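Local coordinates for GGDEF family protein (Vibrio cholerae, PDB 5GZS) that binds arginine in its periplasmic portion, built of solute-binding-type domains, and as a diguanylate cyclase probably couples such a signal to cyclic di-GMP synthesis, at residues A[276-279]-A[280-284]; A[423-426]-A[427-431]. One frame throughout, in Å; residues are numbered along the deposited sequence.

In the fold
Two short helical contacts illustrate how a single sheet is covered by separate helices. Interaction 1 lies on helix 277-282 and interaction 2 on helix 421-435, in that order along the chain. Both sit against the five-stranded mixed sheet, interaction 1 on strand 288-292 and interaction 2 on strands 414-417 and 303-304; strands 288-292 and 414-417 are antiparallel neighbours in it. The centres are 18 Å apart and the nearest atoms about 8 Å, so the contacts do not touch. They thus belong to one lobe, completed by a late return of the chain. The bound arginine is held elsewhere, by residues between Glu11 and Asn142, and neither contact shapes that pocket.

Interaction 1 (A[276-279]-A[280-284])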
loop_
_atom_site.group_PDB
_atom_site.type_symbol
_atom_site.label_atom_id
_atom_site.label_comp_id
_atom_site.label_asym_id
_atom_site.label_seq_id
_atom_site.Cartn_x
_atom_site.Cartn_y
_atom_site.Cartn_z
ATOM N N SER A 276 29.744 18.066 -5.743
ATOM C CA SER A 276 28.498 17.447 -6.195
ATOM C C SER A 276 28.491 16.997 -7.650
ATOM O O SER A 276 29.051 17.631 -8.553
ATOM C CB SER A 276 27.324 18.369 -5.949
ATOM O OG SER A 276 26.164 17.576 -5.847
HETATM N N MSE A 277 27.894 15.830 -7.839
HETATM C CA MSE A 277 27.810 15.214 -9.154
HETATM C C MSE A 277 26.687 15.848 -9.925
HETATM O O MSE A 277 26.664 15.824 -11.165
HETATM C CB MSE A 277 27.601 13.712 -9.041
HETATM C CG MSE A 277 28.816 12.972 -8.531
HETATM SE SE MSE A 277 28.428 11.167 -7.893
HETATM C CE MSE A 277 30.298 10.551 -7.829
ATOM N N PHE A 278 25.811 16.433 -9.178
ATOM C CA PHE A 278 24.715 17.158 -9.762
ATOM C C PHE A 278 25.258 18.383 -10.479
ATOM O O PHE A 278 24.762 18.773 -11.532
ATOM C CB PHE A 278 23.699 17.532 -8.686
ATOM C CG PHE A 278 22.358 17.883 -9.234
ATOM C CD1 PHE A 278 21.707 17.026 -10.099
ATOM C CD2 PHE A 278 21.757 19.078 -8.909
ATOM C CE1 PHE A 278 20.467 17.356 -10.626
ATOM C CE2 PHE A 278 20.523 19.414 -9.431
ATOM C CZ PHE A 278 19.883 18.553 -10.295
ATOM N N ASP A 279 26.295 18.977 -9.916
ATOM C CA ASP A 279 27.000 20.042 -10.610
ATOM C C ASP A 279 27.528 19.503 -11.934
ATOM O O ASP A 279 27.443 20.177 -12.948
ATOM C CB ASP A 279 28.141 20.607 -9.747
ATOM C CG ASP A 279 27.649 21.167 -8.410
ATOM O OD1 ASP A 279 26.489 20.894 -8.039
ATOM O OD2 ASP A 279 28.425 21.875 -7.731
ATOM N N ASP A 280 28.057 18.282 -11.934
ATOM C CA ASP A 280 28.543 17.662 -13.169
ATOM C C ASP A 280 27.403 17.477 -14.177
ATOM O O ASP A 280 27.585 17.593 -15.410
ATOM C CB ASP A 280 29.191 16.313 -12.862
ATOM C CG ASP A 280 30.636 16.441 -12.431
ATOM O OD1 ASP A 280 30.886 16.690 -11.219
ATOM O OD2 ASP A 280 31.512 16.277 -13.322
ATOM N N LEU A 281 26.222 17.194 -13.639
ATOM C CA LEU A 281 25.014 17.062 -14.444
ATOM C C LEU A 281 24.550 18.423 -14.980
ATOM O O LEU A 281 24.159 18.548 -16.153
ATOM C CB LEU A 281 23.904 16.417 -13.628
ATOM C CG LEU A 281 22.713 15.930 -14.436
ATOM C CD1 LEU A 281 23.158 14.844 -15.421
ATOM C CD2 LEU A 281 21.604 15.422 -13.495
ATOM N N GLN A 282 24.601 19.450 -14.136
ATOM C CA GLN A 282 24.229 20.773 -14.619
ATOM C C GLN A 282 25.305 21.310 -15.557
ATOM O O GLN A 282 24.987 21.990 -16.503
ATOM C CB GLN A 282 23.932 21.701 -13.448
ATOM C CG GLN A 282 22.669 21.248 -12.711
ATOM C CD GLN A 282 22.412 21.983 -11.409
ATOM O OE1 GLN A 282 21.620 22.923 -11.364
ATOM N NE2 GLN A 282 23.062 21.543 -10.334
ATOM N N ASP A 283 26.564 20.936 -15.346
ATOM C CA ASP A 283 27.657 21.264 -16.279
ATOM C C ASP A 283 27.460 20.695 -17.678
ATOM O O ASP A 283 28.103 21.148 -18.627
ATOM C CB ASP A 283 29.005 20.716 -15.774
ATOM C CG ASP A 283 29.541 21.450 -14.564
ATOM O OD1 ASP A 283 28.807 22.275 -13.968
ATOM O OD2 ASP A 283 30.711 21.178 -14.204
ATOM N N LYS A 284 26.631 19.661 -17.783
ATOM C CA LYS A 284 26.557 18.813 -18.984
ATOM C C LYS A 284 27.874 18.051 -19.198
ATOM O O LYS A 284 28.181 17.629 -20.328
ATOM C CB LYS A 284 26.212 19.622 -20.256
ATOM C CG LYS A 284 25.135 20.694 -20.098
ATOM C CD LYS A 284 23.846 20.143 -19.497
ATOM C CE LYS A 284 22.950 21.263 -18.934
ATOM N NZ LYS A 284 22.811 22.382 -19.910
#
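Phe278 and Gln282, one helical turn apart, meet through both backbone and side chain. The NH of Gln282 gives a 2.7 Å hydrogen bond to Phe278 O, and the side-chain NE2 of Gln282 returns to the same Phe278 O in a weak second bond of 3.5 Å. A chi1 of -67° sets the glutamine CG anti to the carbonyl carbon, and the extended chain then reaches back toward the preceding turn: CG lies over one ring face, and the amide is turned 39° from the ring plane. From NE2, the nearest ring atoms are CD2 and CE2. With its CG anti to the backbone N (chi1 -162°), the phenylalanine leans along the helix toward the residues that follow.

The tight part of the contact is apolar. Leu281 brings CD2 to within 3.6 Å of Phe278 CE1, approaching the ring obliquely. Leu281 N also donates to Met277 O at 2.9 Å. The side chains of Met277 (present as selenomethionine), Phe278 and Leu281 are buried, and all three rest on Leu289 of strand 288-292; Phe278 also reaches Ile292.

The other side is looser and acidic. Asp279 and Asp283 are exposed and joined through the backbone, Asp283 N to Asp279 O at 2.7 Å, while their carboxylates stay separate, Asp279 OD2 lying 6.3 Å from Asp283 OD1. Between the two sides, Asp280 keeps a partly exposed carboxylate whose OD2 forms a long, weak ion pair with Lys229, which may partly balance that one carboxylate.

At Lys284 the chain leaves the helix, and Lys284 N bonds to Leu281 O at 3.2 Å. With its positive phi and two bonds back into the last turn, Lys284 forms a Schellman motif, closing a short amphipathic helix that packs on the central sheet of a solute-binding-type lobe.

Interaction 2 (A[423-426]-A[427-431]); sequences GATL and APLFS
The carbonyl oxygen of Ala427 accepts from two donors of one residue: Ser431 N at 3.0 Å and Ser431 OG at 3.3 Å from Ala427 O. They reach it from opposite faces of the carbonyl plane, so the serine hydroxyl supplements the helical bond. A turn earlier, Ala427 N meets Gly423 O at 3.0 Å in a nearly straight bond (167° at the hydrogen).

Pro428 interrupts this ladder. Its nitrogen has no hydrogen to give, and its CD lies against Ala424 O where a donor would otherwise stand; the helix kinks here. The regular pattern resumes with Phe430 N bonded to Leu426 O at 2.8 Å, the same oxygen lying at the edge of the Phe430 ring near CD1.

Two apolar contacts run along the helix. Leu426 CD2 is 4.1 Å from Phe430 CE1, the side chains lying side by side and pointing the same way. The Thr425 and Leu429 side chains also lie side by side, chi1 of -74° turning the threonine methyl to the leucine, with Thr425 CG2 3.7 Å from Leu429 CD1.

Leu426 and Ala427 press on Phe417 of strand 414-417, whose ring also meets that of Phe430. Phe430 continues to Ala256 and Cys257 of helix 248-259, while Ala424 and Ala427 touch Tyr303 of strand 303-304, so the helix bridges sheet and neighbouring helix.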
loop_
_atom_site.group_PDB
_atom_site.type_symbol
_atom_site.label_atom_id
_atom_site.label_comp_id
_atom_site.label_asym_id
_atom_site.label_seq_id
_atom_site.Cartn_x
_atom_site.Cartn_y
_atom_site.Cartn_z
ATOM N N GLY A 423 19.115 14.524 -23.540
ATOM C CA GLY A 423 18.558 14.067 -22.279
ATOM C C GLY A 423 17.040 14.048 -22.310
ATOM O O GLY A 423 16.403 13.153 -21.736
ATOM N N ALA A 424 16.461 15.032 -22.995
ATOM C CA ALA A 424 15.020 15.076 -23.229
ATOM C C ALA A 424 14.528 13.829 -23.978
ATOM O O ALA A 424 13.405 13.388 -23.779
ATOM C CB ALA A 424 14.651 16.321 -23.995
ATOM N N THR A 425 15.366 13.257 -24.836
ATOM C CA THR A 425 14.965 12.093 -25.601
ATOM C C THR A 425 15.282 10.857 -24.782
ATOM O O THR A 425 14.529 9.881 -24.793
ATOM C CB THR A 425 15.674 12.032 -26.984
ATOM O OG1 THR A 425 15.098 13.004 -27.861
ATOM C CG2 THR A 425 15.516 10.664 -27.622
ATOM N N LEU A 426 16.392 10.897 -24.051
ATOM C CA LEU A 426 16.793 9.713 -23.302
ATOM C C LEU A 426 15.771 9.370 -22.220
ATOM O O LEU A 426 15.344 8.231 -22.129
ATOM C CB LEU A 426 18.178 9.897 -22.679
ATOM C CG LEU A 426 19.308 9.754 -23.699
ATOM C CD1 LEU A 426 20.687 9.989 -23.044
ATOM C CD2 LEU A 426 19.231 8.411 -24.469
ATOM N N ALA A 427 15.380 10.359 -21.418
ATOM C CA ALA A 427 14.594 10.114 -20.208
ATOM C C ALA A 427 13.299 9.296 -20.433
ATOM O O ALA A 427 13.081 8.326 -19.717
ATOM C CB ALA A 427 14.274 11.458 -19.503
ATOM N N PRO A 428 12.447 9.662 -21.425
ATOM C CA PRO A 428 11.255 8.826 -21.678
ATOM C C PRO A 428 11.597 7.428 -22.130
ATOM O O PRO A 428 10.898 6.488 -21.752
ATOM C CB PRO A 428 10.522 9.555 -22.806
ATOM C CG PRO A 428 10.985 10.951 -22.704
ATOM C CD PRO A 428 12.421 10.886 -22.249
ATOM N N LEU A 429 12.649 7.299 -22.933
ATOM C CA LEU A 429 13.120 5.992 -23.366
ATOM C C LEU A 429 13.561 5.167 -22.168
ATOM O O LEU A 429 13.215 3.983 -22.059
ATOM C CB LEU A 429 14.260 6.134 -24.372
ATOM C CG LEU A 429 13.778 6.742 -25.685
ATOM C CD1 LEU A 429 14.937 7.206 -26.560
ATOM C CD2 LEU A 429 12.880 5.715 -26.405
ATOM N N PHE A 430 14.308 5.784 -21.255
ATOM C CA PHE A 430 14.772 5.045 -20.085
ATOM C C PHE A 430 13.574 4.626 -19.218
ATOM O O PHE A 430 13.590 3.556 -18.621
ATOM C CB PHE A 430 15.805 5.859 -19.281
ATOM C CG PHE A 430 17.251 5.594 -19.698
ATOM C CD1 PHE A 430 17.821 6.258 -20.776
ATOM C CD2 PHE A 430 18.015 4.665 -19.033
ATOM C CE1 PHE A 430 19.136 6.003 -21.166
ATOM C CE2 PHE A 430 19.331 4.397 -19.415
ATOM C CZ PHE A 430 19.896 5.071 -20.481
ATOM N N SER A 431 12.516 5.432 -19.175
ATOM C CA SER A 431 11.319 5.000 -18.450
ATOM C C SER A 431 10.794 3.639 -18.957
ATOM O O SER A 431 10.545 2.717 -18.161
ATOM C CB SER A 431 10.239 6.058 -18.549
ATOM O OG SER A 431 10.634 7.231 -17.866
#